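Local coordinates for protein alginate lyase (Bacteroides ovatus, PDB 3NNB) that probably cleaves the polysaccharide alginate by beta-elimination, at residues M104-Y116 against S170-S184. Residues are numbered along the deposited sequence; the frame is centred on the assembly and turned at random.
With NA (sodium ion), chain B.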
loop_
_atom_site.group_PDB
_atom_site.type_symbol
_atom_site.label_atom_id
_atom_site.label_comp_id
_atom_site.label_asym_id
_atom_site.label_seq_id
_atom_site.Cartn_x
_atom_site.Cartn_y
_atom_site.Cartn_z
HETATM N N MSE A 104 -1.852 -12.556 3.958
HETATM C CA MSE A 104 -2.464 -13.008 2.701
HETATM C C MSE A 104 -1.999 -12.155 1.534
HETATM O O MSE A 104 -1.526 -12.655 0.516
HETATM C CB MSE A 104 -3.998 -12.999 2.839
HETATM C CG MSE A 104 -4.811 -13.485 1.590
HETATM SE SE MSE A 104 -4.908 -12.182 0.169
HETATM C CE MSE A 104 -5.787 -10.752 1.133
ATOM N N SER A 105 -2.116 -10.842 1.691
ATOM C CA SER A 105 -1.754 -9.917 0.629
ATOM C C SER A 105 -0.271 -10.032 0.245
ATOM O O SER A 105 0.115 -10.058 -0.943
ATOM C CB SER A 105 -2.093 -8.494 1.092
ATOM O OG SER A 105 -1.666 -7.550 0.145
ATOM N N LYS A 106 0.579 -10.096 1.254
ATOM C CA LYS A 106 2.012 -10.275 1.030
ATOM C C LYS A 106 2.306 -11.587 0.332
ATOM O O LYS A 106 3.140 -11.652 -0.569
ATOM C CB LYS A 106 2.787 -10.175 2.326
ATOM C CG LYS A 106 2.812 -8.783 2.863
ATOM C CD LYS A 106 3.744 -8.685 4.088
ATOM C CE LYS A 106 3.049 -8.937 5.388
ATOM N NZ LYS A 106 3.839 -8.320 6.501
ATOM N N ALA A 107 1.623 -12.643 0.747
ATOM C CA ALA A 107 1.832 -13.978 0.140
ATOM C C ALA A 107 1.418 -14.014 -1.326
ATOM O O ALA A 107 2.119 -14.563 -2.168
ATOM C CB ALA A 107 1.074 -15.073 0.954
ATOM N N VAL A 108 0.286 -13.420 -1.650
ATOM C CA VAL A 108 -0.197 -13.426 -3.020
ATOM C C VAL A 108 0.743 -12.617 -3.891
ATOM O O VAL A 108 1.039 -13.015 -5.022
ATOM C CB VAL A 108 -1.638 -12.890 -3.093
ATOM C CG1 VAL A 108 -2.020 -12.566 -4.527
ATOM C CG2 VAL A 108 -2.626 -13.952 -2.443
ATOM N N THR A 109 1.217 -11.488 -3.350
ATOM C CA THR A 109 2.182 -10.631 -4.059
ATOM C C THR A 109 3.505 -11.387 -4.306
ATOM O O THR A 109 4.012 -11.426 -5.445
ATOM C CB THR A 109 2.355 -9.274 -3.361
ATOM O OG1 THR A 109 1.110 -8.554 -3.474
ATOM C CG2 THR A 109 3.472 -8.449 -3.984
ATOM N N THR A 110 4.056 -11.998 -3.265
ATOM C CA THR A 110 5.260 -12.809 -3.370
ATOM C C THR A 110 5.094 -13.916 -4.430
ATOM O O THR A 110 5.981 -14.132 -5.293
ATOM C CB THR A 110 5.597 -13.448 -1.999
ATOM O OG1 THR A 110 5.889 -12.407 -1.053
ATOM C CG2 THR A 110 6.766 -14.418 -2.076
ATOM N N LEU A 111 3.991 -14.657 -4.332
ATOM C CA LEU A 111 3.735 -15.786 -5.208
ATOM C C LEU A 111 3.523 -15.374 -6.648
ATOM O O LEU A 111 3.997 -16.042 -7.560
ATOM C CB LEU A 111 2.572 -16.648 -4.700
ATOM C CG LEU A 111 2.947 -17.367 -3.365
ATOM C CD1 LEU A 111 1.641 -17.771 -2.603
ATOM C CD2 LEU A 111 3.921 -18.595 -3.586
ATOM N N GLY A 112 2.792 -14.283 -6.884
ATOM C CA GLY A 112 2.559 -13.821 -8.220
ATOM C C GLY A 112 3.865 -13.359 -8.867
ATOM O O GLY A 112 4.143 -13.676 -10.022
ATOM N N LEU A 113 4.649 -12.607 -8.120
ATOM C CA LEU A 113 5.975 -12.194 -8.590
ATOM C C LEU A 113 6.862 -13.435 -8.858
ATOM O O LEU A 113 7.543 -13.514 -9.872
ATOM C CB LEU A 113 6.627 -11.280 -7.574
ATOM C CG LEU A 113 6.112 -9.851 -7.589
ATOM C CD1 LEU A 113 6.705 -9.112 -6.369
ATOM C CD2 LEU A 113 6.410 -9.102 -8.893
ATOM N N ALA A 114 6.845 -14.392 -7.944
ATOM C CA ALA A 114 7.612 -15.626 -8.145
ATOM C C ALA A 114 7.164 -16.374 -9.396
ATOM O O ALA A 114 8.025 -16.855 -10.174
ATOM C CB ALA A 114 7.519 -16.552 -6.891
ATOM N N TYR A 115 5.834 -16.492 -9.609
ATOM C CA TYR A 115 5.362 -17.090 -10.849
ATOM C C TYR A 115 5.865 -16.291 -12.102
ATOM O O TYR A 115 6.338 -16.860 -13.100
ATOM C CB TYR A 115 3.838 -17.192 -10.871
ATOM C CG TYR A 115 3.348 -17.601 -12.231
ATOM C CD1 TYR A 115 3.446 -18.930 -12.641
ATOM C CD2 TYR A 115 2.872 -16.673 -13.130
ATOM C CE1 TYR A 115 3.088 -19.305 -13.935
ATOM C CE2 TYR A 115 2.483 -17.053 -14.409
ATOM C CZ TYR A 115 2.612 -18.350 -14.802
ATOM O OH TYR A 115 2.203 -18.706 -16.068
ATOM N N TYR A 116 5.784 -14.971 -12.048
ATOM C CA TYR A 116 6.196 -14.134 -13.166
ATOM C C TYR A 116 7.641 -14.358 -13.535
ATOM O O TYR A 116 7.975 -14.522 -14.724
ATOM C CB TYR A 116 5.956 -12.662 -12.824
ATOM C CG TYR A 116 6.254 -11.729 -13.966
ATOM C CD1 TYR A 116 5.570 -11.844 -15.176
ATOM C CD2 TYR A 116 7.209 -10.726 -13.842
ATOM C CE1 TYR A 116 5.860 -10.953 -16.235
ATOM C CE2 TYR A 116 7.491 -9.839 -14.893
ATOM C CZ TYR A 116 6.803 -9.971 -16.070
ATOM O OH TYR A 116 7.093 -9.109 -17.112
ATOM N N SER A 170 -2.339 -2.241 0.469
ATOM C CA SER A 170 -1.525 -3.219 -0.261
ATOM C C SER A 170 -2.267 -3.963 -1.392
ATOM O O SER A 170 -1.611 -4.560 -2.260
ATOM C CB SER A 170 -0.860 -4.235 0.676
ATOM O OG SER A 170 -1.809 -5.090 1.250
ATOM N N PHE A 171 -3.605 -3.885 -1.435
ATOM C CA PHE A 171 -4.333 -4.467 -2.544
ATOM C C PHE A 171 -3.968 -3.781 -3.865
ATOM O O PHE A 171 -4.098 -4.372 -4.945
ATOM C CB PHE A 171 -5.840 -4.404 -2.310
ATOM C CG PHE A 171 -6.370 -5.375 -1.299
ATOM C CD1 PHE A 171 -5.565 -6.232 -0.544
ATOM C CD2 PHE A 171 -7.737 -5.397 -1.070
ATOM C CE1 PHE A 171 -6.142 -7.129 0.380
ATOM C CE2 PHE A 171 -8.283 -6.275 -0.162
ATOM C CZ PHE A 171 -7.482 -7.143 0.561
ATOM N N THR A 172 -3.489 -2.545 -3.794
ATOM C CA THR A 172 -3.048 -1.831 -5.004
ATOM C C THR A 172 -1.940 -2.601 -5.712
ATOM O O THR A 172 -1.983 -2.802 -6.941
ATOM C CB THR A 172 -2.632 -0.385 -4.711
ATOM O OG1 THR A 172 -1.542 -0.359 -3.778
ATOM C CG2 THR A 172 -3.874 0.459 -4.257
ATOM N N GLU A 173 -0.977 -3.078 -4.941
ATOM C CA GLU A 173 0.113 -3.881 -5.426
ATOM C C GLU A 173 -0.304 -5.329 -5.714
ATOM O O GLU A 173 0.078 -5.899 -6.730
ATOM C CB GLU A 173 1.264 -3.860 -4.393
ATOM C CG GLU A 173 2.447 -4.625 -4.801
ATOM C CD GLU A 173 3.658 -4.441 -3.861
ATOM O OE1 GLU A 173 3.469 -3.863 -2.782
ATOM O OE2 GLU A 173 4.748 -4.963 -4.228
HETATM N N MSE A 174 -1.104 -5.919 -4.814
HETATM C CA MSE A 174 -1.622 -7.261 -5.028
HETATM C C MSE A 174 -2.302 -7.440 -6.387
HETATM O O MSE A 174 -2.153 -8.460 -7.031
HETATM C CB MSE A 174 -2.593 -7.624 -3.910
HETATM C CG MSE A 174 -2.902 -9.089 -3.887
HETATM SE SE MSE A 174 -4.316 -9.576 -2.653
HETATM C CE MSE A 174 -5.744 -8.833 -3.664
ATOM N N ILE A 175 -3.030 -6.413 -6.818
ATOM C CA ILE A 175 -3.730 -6.467 -8.091
ATOM C C ILE A 175 -2.705 -6.636 -9.226
ATOM O O ILE A 175 -2.932 -7.431 -10.141
ATOM C CB ILE A 175 -4.603 -5.229 -8.318
ATOM C CG1 ILE A 175 -5.921 -5.403 -7.532
ATOM C CG2 ILE A 175 -4.827 -4.991 -9.844
ATOM C CD1 ILE A 175 -6.726 -4.075 -7.373
ATOM N N ASP A 176 -1.593 -5.911 -9.157
ATOM C CA ASP A 176 -0.533 -6.080 -10.167
ATOM C C ASP A 176 0.019 -7.503 -10.161
ATOM O O ASP A 176 0.269 -8.092 -11.247
ATOM C CB ASP A 176 0.591 -5.072 -10.015
ATOM C CG ASP A 176 0.229 -3.692 -10.516
ATOM O OD1 ASP A 176 -0.865 -3.500 -11.105
ATOM O OD2 ASP A 176 1.046 -2.798 -10.288
ATOM N N ALA A 177 0.186 -8.078 -8.981
ATOM C CA ALA A 177 0.677 -9.473 -8.878
ATOM C C ALA A 177 -0.346 -10.432 -9.492
ATOM O O ALA A 177 0.045 -11.400 -10.152
ATOM C CB ALA A 177 0.973 -9.823 -7.420
HETATM N N MSE A 178 -1.647 -10.182 -9.300
HETATM C CA MSE A 178 -2.699 -10.999 -9.952
HETATM C C MSE A 178 -2.631 -10.885 -11.483
HETATM O O MSE A 178 -2.657 -11.892 -12.215
HETATM C CB MSE A 178 -4.097 -10.675 -9.443
HETATM C CG MSE A 178 -4.248 -10.959 -7.955
HETATM SE SE MSE A 178 -6.078 -10.976 -7.344
HETATM C CE MSE A 178 -6.482 -9.142 -7.697
ATOM N N THR A 179 -2.463 -9.660 -11.961
ATOM C CA THR A 179 -2.299 -9.422 -13.394
ATOM C C THR A 179 -1.155 -10.239 -13.969
ATOM O O THR A 179 -1.297 -10.862 -15.037
ATOM C CB THR A 179 -2.171 -7.910 -13.722
ATOM O OG1 THR A 179 -3.352 -7.220 -13.306
ATOM C CG2 THR A 179 -1.927 -7.675 -15.223
ATOM N N LEU A 180 -0.035 -10.233 -13.258
ATOM C CA LEU A 180 1.201 -10.952 -13.639
ATOM C C LEU A 180 1.018 -12.482 -13.718
ATOM O O LEU A 180 1.755 -13.165 -14.440
ATOM C CB LEU A 180 2.350 -10.568 -12.709
ATOM C CG LEU A 180 2.917 -9.163 -12.800
ATOM C CD1 LEU A 180 3.950 -8.968 -11.705
ATOM C CD2 LEU A 180 3.474 -8.853 -14.208
HETATM N N MSE A 181 0.041 -12.996 -12.983
HETATM C CA MSE A 181 -0.340 -14.418 -12.950
HETATM C C MSE A 181 -1.470 -14.859 -13.849
HETATM O O MSE A 181 -1.814 -16.044 -13.834
HETATM C CB MSE A 181 -0.816 -14.768 -11.508
HETATM C CG MSE A 181 0.215 -15.022 -10.613
HETATM SE SE MSE A 181 -0.756 -15.648 -9.011
HETATM C CE MSE A 181 -1.215 -13.953 -8.109
ATOM N N GLU A 182 -2.074 -13.953 -14.602
ATOM C CA GLU A 182 -3.275 -14.269 -15.363
ATOM C C GLU A 182 -3.044 -15.398 -16.376
ATOM O O GLU A 182 -3.958 -16.181 -16.638
ATOM C CB GLU A 182 -3.838 -13.004 -16.058
ATOM C CG GLU A 182 -4.521 -12.103 -15.075
ATOM C CD GLU A 182 -5.245 -10.936 -15.720
ATOM O OE1 GLU A 182 -5.252 -10.861 -16.961
ATOM O OE2 GLU A 182 -5.797 -10.115 -14.963
ATOM N N ASN A 183 -1.840 -15.501 -16.919
ATOM C CA ASN A 183 -1.536 -16.578 -17.892
ATOM C C ASN A 183 -1.133 -17.894 -17.222
ATOM O O ASN A 183 -0.863 -18.862 -17.904
ATOM C CB ASN A 183 -0.530 -16.147 -18.989
ATOM C CG ASN A 183 0.901 -15.870 -18.464
ATOM O OD1 ASN A 183 1.203 -15.978 -17.279
ATOM N ND2 ASN A 183 1.775 -15.481 -19.383
ATOM N N SER A 184 -1.110 -17.941 -15.883
ATOM C CA SER A 184 -0.945 -19.228 -15.206
ATOM C C SER A 184 -2.154 -20.125 -15.446
ATOM O O SER A 184 -3.276 -19.647 -15.754
ATOM C CB SER A 184 -0.747 -19.005 -13.695
ATOM O OG SER A 184 -1.951 -18.619 -13.038
HETATM NA NA NA B . -4.941 -18.374 -16.612
HETATM O O HOH W 1 0.399 -6.761 -1.595
HETATM O O HOH W 2 -6.208 -20.478 -16.593
HETATM O O HOH W 3 -4.160 -18.977 -18.804
HETATM O O HOH W 4 -6.709 -17.349 -18.080
#
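G112 lies against A177 where two helices pack side by side in an all-helical domain, consistent with the alpha/alpha toroid of helical hairpins expected for this family. Segment 104-116, part of helix 98-118, and helix 171-180 run in roughly the same direction, their axes 8.1 Å apart and crossing at 33°. The missing side chain matters here: a CB on G112 would collide with A177 O, and the bare CA is instead met by CG of selenomethionine M181. M174, also a selenomethionine, is a knob in a hole formed by M104, S105, V108 and T109. From CB, which lies nearest T109 OG1, the chain runs on to CG, resting on V108 CG1 at 3.6 Å; SE meets the selenium of selenomethionine M104, and the bend at chi3 (72°) carries CE over one face of the F171 ring, three residues earlier in the same helix.

Near S170, S105 OG and S170 OG are hydrogen-bonded at 2.7 Å, and a water joins S105 OG, T109 OG1 and S170 O. Beside it, T109 CG2 touches the E173 carboxylate, whose OE2 is hydrogen-bonded to Y9.

Farther along, L180 splits its methyls: CD1 goes to L113 CD2, while CD2 sits almost centrally over the Y116 ring, 3.7 Å from the centroid. Y115 has CG anti to its backbone N (chi1 171°), which sends the ring toward the turn 181-184. S184 CB covers one ring face near the rim, and in the N183 conformer given, one of two, OH donates to OD1 from above the amide plane. Cut back to an alanine, this position is likely to lose its cover over S184 CB, opening a gap next to the turn whose E182 and S184 carbonyls, with F187 O, hold the sodium ion. Within that turn, S184 OG donates to M181 O at 2.7 Å, lying in the carbonyl plane.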